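Local coordinates for protein metallocarboxypeptidase (Trypanosoma cruzi, PDB 3DWC) that probably releases single amino acids, other than proline, from the C-terminal end of peptides as a metal-dependent carboxypeptidase of the M32 family, at residues Pro5-Glu8 against Leu9-Val12; Ile66-Ala69 against Glu70-Val73; Asn376-Ala379 against Glu380-Pro383. One frame throughout, in Å; residues are numbered along the deposited sequence.

Interaction 1 (Pro5-Glu8 against Leu9-Val12)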
loop_
_atom_site.group_PDB
_atom_site.type_symbol
_atom_site.label_atom_id
_atom_site.label_comp_id
_atom_site.label_asym_id
_atom_site.label_seq_id
_atom_site.Cartn_x
_atom_site.Cartn_y
_atom_site.Cartn_z
ATOM N N PRO B 5 8.761 25.706 -23.040
ATOM C CA PRO B 5 9.480 24.455 -22.750
ATOM C C PRO B 5 9.657 24.159 -21.271
ATOM O O PRO B 5 9.607 22.990 -20.886
ATOM C CB PRO B 5 10.850 24.659 -23.409
ATOM C CG PRO B 5 10.996 26.132 -23.546
ATOM C CD PRO B 5 9.610 26.643 -23.794
ATOM N N TYR B 6 9.889 25.197 -20.464
ATOM C CA TYR B 6 9.973 25.035 -19.013
ATOM C C TYR B 6 8.658 24.470 -18.443
ATOM O O TYR B 6 8.675 23.458 -17.709
ATOM C CB TYR B 6 10.383 26.335 -18.285
ATOM C CG TYR B 6 10.162 26.202 -16.782
ATOM C CD1 TYR B 6 11.043 25.498 -15.983
ATOM C CD2 TYR B 6 9.021 26.699 -16.193
ATOM C CE1 TYR B 6 10.807 25.331 -14.622
ATOM C CE2 TYR B 6 8.776 26.531 -14.849
ATOM C CZ TYR B 6 9.660 25.851 -14.066
ATOM O OH TYR B 6 9.365 25.709 -12.713
ATOM N N LYS B 7 7.527 25.084 -18.803
ATOM C CA LYS B 7 6.219 24.584 -18.375
ATOM C C LYS B 7 5.923 23.151 -18.886
ATOM O O LYS B 7 5.276 22.340 -18.192
ATOM C CB LYS B 7 5.105 25.552 -18.783
ATOM C CG LYS B 7 5.032 26.814 -17.902
ATOM C CD LYS B 7 4.249 26.516 -16.611
ATOM C CE LYS B 7 4.533 27.518 -15.514
ATOM N NZ LYS B 7 3.674 27.252 -14.310
ATOM N N GLU B 8 6.399 22.842 -20.086
ATOM C CA GLU B 8 6.285 21.484 -20.591
ATOM C C GLU B 8 7.095 20.526 -19.721
ATOM O O GLU B 8 6.623 19.461 -19.398
ATOM C CB GLU B 8 6.729 21.406 -22.047
ATOM C CG GLU B 8 6.795 19.982 -22.613
ATOM C CD GLU B 8 5.428 19.347 -22.802
ATOM O OE1 GLU B 8 5.323 18.098 -22.621
ATOM O OE2 GLU B 8 4.468 20.100 -23.120
ATOM N N LEU B 9 8.306 20.920 -19.328
ATOM C CA LEU B 9 9.062 20.156 -18.351
ATOM C C LEU B 9 8.309 19.998 -17.035
ATOM O O LEU B 9 8.327 18.936 -16.432
ATOM C CB LEU B 9 10.448 20.744 -18.114
ATOM C CG LEU B 9 11.458 20.444 -19.239
ATOM C CD1 LEU B 9 12.515 21.536 -19.330
ATOM C CD2 LEU B 9 12.118 19.084 -19.085
ATOM N N GLU B 10 7.666 21.052 -16.570
ATOM C CA GLU B 10 6.963 20.970 -15.310
ATOM C C GLU B 10 5.950 19.848 -15.373
ATOM O O GLU B 10 5.824 19.072 -14.445
ATOM C CB GLU B 10 6.268 22.281 -14.966
ATOM C CG GLU B 10 7.185 23.314 -14.330
ATOM C CD GLU B 10 6.419 24.397 -13.560
ATOM O OE1 GLU B 10 5.236 24.604 -13.868
ATOM O OE2 GLU B 10 6.992 25.038 -12.647
ATOM N N ARG B 11 5.211 19.814 -16.472
ATOM C CA ARG B 11 4.185 18.798 -16.755
ATOM C C ARG B 11 4.738 17.368 -16.768
ATOM O O ARG B 11 4.119 16.437 -16.242
ATOM C CB ARG B 11 3.545 19.130 -18.114
ATOM C CG ARG B 11 2.310 18.300 -18.457
ATOM C CD ARG B 11 1.889 18.429 -19.974
ATOM N NE ARG B 11 2.780 17.638 -20.838
ATOM C CZ ARG B 11 2.797 16.295 -20.881
ATOM N NH1 ARG B 11 1.961 15.562 -20.135
ATOM N NH2 ARG B 11 3.657 15.670 -21.686
ATOM N N VAL B 12 5.890 17.193 -17.400
ATOM C CA VAL B 12 6.574 15.916 -17.390
ATOM C C VAL B 12 6.946 15.550 -15.973
ATOM O O VAL B 12 6.744 14.425 -15.566
ATOM C CB VAL B 12 7.843 15.937 -18.243
ATOM C CG1 VAL B 12 8.639 14.656 -18.070
ATOM C CG2 VAL B 12 7.476 16.154 -19.716
HETATM O O HOH W 1 5.857 27.490 -11.928
#
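Tyr6 lays the hydroxyl end of its ring against the carboxylate of Glu10, one helical turn further along, and the phenol donates a very short hydrogen bond from Tyr6 OH to Glu10 OE2 (2.5 Å). Ring and carboxylate planes are 54° apart, and Glu10 CG rests near Tyr6 CZ at 3.6 Å. Tyr6 holds CG opposite its backbone N (chi1 168°), which brings OH to the carboxylate of Glu10. The other oxygen, Glu10 OE1, takes Lys7 NZ in a salt bridge of 3.1 Å, and a water accepts from Lys7 NZ and donates to Glu10 OE2. Glutamate suits this place because its two oxygens can serve a phenol and an ammonium at once. Asn83 also hydrogen-bonds to Tyr6 OH, fixing the buried phenol from helix 78-95. Arg11 grips Glu8 side-on, NE and NH2 both meeting the single atom Glu8 OE1, each at 3.1 Å. That oxygen lies nearly in the guanidinium plane, although the carboxylate is turned 55° from it. Buried Leu9 packs on Ile62 and Leu65. Regular i to i+4 backbone bonds mark an alpha-helix, amphipathic in having Tyr6, Leu9 and Val12 buried but Lys7 and Arg11 exposed, each in an i to i+3 salt bridge.

Interaction 2 (Ile66-Ala69 against Glu70-Val73)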
loop_
_atom_site.group_PDB
_atom_site.type_symbol
_atom_site.label_atom_id
_atom_site.label_comp_id
_atom_site.label_asym_id
_atom_site.label_seq_id
_atom_site.Cartn_x
_atom_site.Cartn_y
_atom_site.Cartn_z
ATOM N N ILE B 66 15.059 20.777 -21.905
ATOM C CA ILE B 66 15.923 21.394 -20.924
ATOM C C ILE B 66 16.823 22.441 -21.592
ATOM O O ILE B 66 16.982 23.546 -21.083
ATOM C CB ILE B 66 16.785 20.342 -20.155
ATOM C CG1 ILE B 66 15.919 19.443 -19.258
ATOM C CG2 ILE B 66 17.784 21.020 -19.269
ATOM C CD1 ILE B 66 16.725 18.368 -18.548
ATOM N N GLU B 67 17.404 22.087 -22.728
ATOM C CA GLU B 67 18.249 23.013 -23.500
ATOM C C GLU B 67 17.514 24.268 -23.996
ATOM O O GLU B 67 18.033 25.370 -23.854
ATOM C CB GLU B 67 18.929 22.275 -24.656
ATOM C CG GLU B 67 20.033 21.340 -24.157
ATOM C CD GLU B 67 20.732 20.546 -25.255
ATOM O OE1 GLU B 67 21.675 19.814 -24.911
ATOM O OE2 GLU B 67 20.355 20.642 -26.449
ATOM N N GLU B 68 16.314 24.127 -24.547
ATOM C CA GLU B 68 15.543 25.314 -24.905
ATOM C C GLU B 68 15.206 26.185 -23.703
ATOM O O GLU B 68 15.269 27.410 -23.786
ATOM C CB GLU B 68 14.256 24.978 -25.645
ATOM C CG GLU B 68 14.446 24.428 -27.052
ATOM C CD GLU B 68 15.235 25.345 -27.995
ATOM O OE1 GLU B 68 15.668 24.846 -29.055
ATOM O OE2 GLU B 68 15.429 26.548 -27.698
ATOM N N ALA B 69 14.847 25.565 -22.591
ATOM C CA ALA B 69 14.468 26.320 -21.402
ATOM C C ALA B 69 15.652 27.086 -20.828
ATOM O O ALA B 69 15.472 28.165 -20.263
ATOM C CB ALA B 69 13.858 25.403 -20.332
ATOM N N GLU B 70 16.849 26.519 -20.973
ATOM C CA GLU B 70 18.058 27.085 -20.381
ATOM C C GLU B 70 18.631 28.274 -21.160
ATOM O O GLU B 70 19.380 29.075 -20.601
ATOM C CB GLU B 70 19.142 26.012 -20.232
ATOM C CG GLU B 70 18.878 25.013 -19.139
ATOM C CD GLU B 70 19.988 24.003 -18.982
ATOM O OE1 GLU B 70 20.730 23.740 -19.940
ATOM O OE2 GLU B 70 20.110 23.445 -17.886
ATOM N N LYS B 71 18.320 28.376 -22.452
ATOM C CA LYS B 71 18.782 29.521 -23.211
ATOM C C LYS B 71 17.990 30.786 -22.843
ATOM O O LYS B 71 18.508 31.892 -22.950
ATOM C CB LYS B 71 18.756 29.244 -24.715
ATOM C CG LYS B 71 17.399 28.975 -25.346
ATOM C CD LYS B 71 17.509 28.858 -26.882
ATOM C CE LYS B 71 18.244 27.577 -27.331
ATOM N NZ LYS B 71 17.886 27.175 -28.748
ATOM N N SER B 72 16.762 30.610 -22.353
ATOM C CA SER B 72 15.857 31.730 -22.028
ATOM C C SER B 72 15.688 31.911 -20.503
ATOM O O SER B 72 14.636 32.329 -20.009
ATOM C CB SER B 72 14.497 31.459 -22.689
ATOM O OG SER B 72 13.976 30.195 -22.272
ATOM N N VAL B 73 16.755 31.613 -19.775
ATOM C CA VAL B 73 16.697 31.406 -18.328
ATOM C C VAL B 73 16.099 32.597 -17.575
ATOM O O VAL B 73 15.289 32.420 -16.657
ATOM C CB VAL B 73 18.120 31.019 -17.766
ATOM C CG1 VAL B 73 18.557 31.915 -16.596
ATOM C CG2 VAL B 73 18.161 29.544 -17.388
#
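Glu68 and Lys71 run side by side on the exposed face of helix 60-71, and Lys71 NZ donates to Glu68 OE2 in a salt bridge of 2.7 Å. The ammonium comes on the syn side of that oxygen, 32° out of the carboxylate plane. Lys71 reaches it by starting with CG between its own N and carbonyl carbon (chi1 63°), which carries the chain back over the Glu68 carbonyl, with Lys71 CG 3.1 Å from Glu68 O. Long, flexible side chains suit this surface, where each charge can meet its partner. Glu70 is satisfied differently: its OE2 forms a salt bridge with Arg88 of helix 78-95, while the acid lies alongside Ile66, whose CG2 is 3.6 Å from Glu70 OE2. The backbone donors show the helix running out. Glu70 N bonds mainly to Ile66 O (3.0 Å), with a weak second bond to Glu67 O; Lys71 N divides weakly between the carbonyls of Glu67 and Glu68, and Ser72 N reaches Ala69 O weakly at 3.5 Å. Small Ala69 fits where neighbours come close, its methyl touching Tyr6 of helix 3-32 and Leu84 of helix 78-95. Ile66 likewise packs on Leu9 and Trp91, so this last turn lies against both of those helices.

Interaction 3 (Asn376-Ala379 against Glu380-Pro383); sequences NIEA and EEVP
Glu381 reaches back along the chain to Glu378, its OE1 accepting from Glu378 N at 3.1 Å, while Glu381 N returns an i to i+3 backbone bond to Glu378 O at 2.7 Å. This reciprocal pair, one bond from side chain to backbone and one within the backbone, joins the extended residues before the turn to the turn itself, just ahead of helix 382-394. The extended end of Glu381 (chi2 178°) gives it the length to reach Glu378, whose N-H comes from above the carboxylate plane, 35° out of it. Glutamate suits the place doubly, since its other oxygen, OE2, forms a salt bridge with Arg384.

The tightly packed side is apolar. Ala379, small enough to be buried here, touches Leu129 and Leu132, while Ile377 and Val382 both meet Leu372. Val382 N makes a further i to i+3 bond, to Ala379 O at 3.0 Å, coming from above the carbonyl plane. Pro383, lacking an N-H, is well placed in the first turn of a helix, where no backbone donor is needed. Glu380 lies on the looser, exposed side: its side chain touches Lys133, its OE2 comes nearest to Glu378 CB, at 3.6 Å, and Glu378 OE1 stays 4.8 Å from Glu380 OE2. The turn thus leads from helix 358-374 into helix 382-394, with helix 125-147 covering Ala379 and Pro383.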
loop_
_atom_site.group_PDB
_atom_site.type_symbol
_atom_site.label_atom_id
_atom_site.label_comp_id
_atom_site.label_asym_id
_atom_site.label_seq_id
_atom_site.Cartn_x
_atom_site.Cartn_y
_atom_site.Cartn_z
ATOM N N ASN B 376 44.741 3.636 -4.018
ATOM C CA ASN B 376 45.690 3.494 -2.905
ATOM C C ASN B 376 45.640 2.121 -2.264
ATOM O O ASN B 376 46.642 1.637 -1.755
ATOM C CB ASN B 376 45.463 4.552 -1.825
ATOM C CG ASN B 376 46.091 5.890 -2.176
ATOM O OD1 ASN B 376 47.234 6.160 -1.807
ATOM N ND2 ASN B 376 45.348 6.734 -2.894
ATOM N N ILE B 377 44.472 1.499 -2.267
ATOM C CA ILE B 377 44.335 0.147 -1.744
ATOM C C ILE B 377 43.418 -0.641 -2.643
ATOM O O ILE B 377 42.664 -0.072 -3.434
ATOM C CB ILE B 377 43.792 0.123 -0.266
ATOM C CG1 ILE B 377 42.359 0.676 -0.185
ATOM C CG2 ILE B 377 44.753 0.871 0.664
ATOM C CD1 ILE B 377 41.816 0.790 1.202
ATOM N N GLU B 378 43.477 -1.956 -2.491
ATOM C CA GLU B 378 42.664 -2.869 -3.274
ATOM C C GLU B 378 41.771 -3.678 -2.350
ATOM O O GLU B 378 42.121 -3.907 -1.196
ATOM C CB GLU B 378 43.570 -3.813 -4.065
ATOM C CG GLU B 378 44.477 -3.114 -5.089
ATOM C CD GLU B 378 43.698 -2.537 -6.262
ATOM O OE1 GLU B 378 42.599 -3.064 -6.558
ATOM O OE2 GLU B 378 44.189 -1.562 -6.885
ATOM N N ALA B 379 40.625 -4.113 -2.865
ATOM C CA ALA B 379 39.707 -4.973 -2.123
ATOM C C ALA B 379 40.457 -5.909 -1.158
ATOM O O ALA B 379 40.115 -6.000 0.028
ATOM C CB ALA B 379 38.845 -5.764 -3.082
ATOM N N GLU B 380 41.489 -6.564 -1.684
ATOM C CA GLU B 380 42.388 -7.463 -0.939
ATOM C C GLU B 380 42.735 -6.986 0.471
ATOM O O GLU B 380 42.812 -7.786 1.407
ATOM C CB GLU B 380 43.730 -7.611 -1.704
ATOM C CG GLU B 380 43.789 -8.648 -2.815
ATOM C CD GLU B 380 43.093 -8.226 -4.130
ATOM O OE1 GLU B 380 43.282 -8.963 -5.132
ATOM O OE2 GLU B 380 42.362 -7.193 -4.166
ATOM N N GLU B 381 42.966 -5.680 0.592
ATOM C CA GLU B 381 43.568 -5.074 1.769
ATOM C C GLU B 381 42.552 -4.520 2.767
ATOM O O GLU B 381 42.942 -4.042 3.837
ATOM C CB GLU B 381 44.490 -3.946 1.308
ATOM C CG GLU B 381 45.528 -4.410 0.261
ATOM C CD GLU B 381 46.423 -3.289 -0.248
ATOM O OE1 GLU B 381 46.192 -2.812 -1.377
ATOM O OE2 GLU B 381 47.363 -2.882 0.469
ATOM N N VAL B 382 41.266 -4.578 2.417
ATOM C CA VAL B 382 40.215 -3.955 3.230
ATOM C C VAL B 382 40.242 -4.419 4.688
ATOM O O VAL B 382 40.261 -3.576 5.589
ATOM C CB VAL B 382 38.803 -4.123 2.609
ATOM C CG1 VAL B 382 37.688 -3.687 3.618
ATOM C CG2 VAL B 382 38.706 -3.333 1.309
ATOM N N PRO B 383 40.252 -5.739 4.929
ATOM C CA PRO B 383 40.301 -6.259 6.310
ATOM C C PRO B 383 41.457 -5.742 7.143
ATOM O O PRO B 383 41.268 -5.369 8.308
ATOM C CB PRO B 383 40.441 -7.769 6.106
ATOM C CG PRO B 383 39.772 -8.008 4.790
ATOM C CD PRO B 383 40.193 -6.848 3.953
#

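Interactions 1 and 2 belong to one packed corner of the protein, their centres about 11 Å apart. Helix 3-32 meets helix 60-71 there directly: Leu9 CD1 lies 3.7 Å from Ile66 N, and Tyr6 N is 4.0 Å from Ala69 CB, while Pro5 packs against Ala69 and the CB of Glu68. Helix 78-95 contacts both, through Asn83 for interaction 1 and Arg88 for interaction 2. Interaction 3 is remote, its centre about 47 Å from that of interaction 1 and 45 Å from that of interaction 2. All three lie away from the cobalt site of His267, His271 and Glu298.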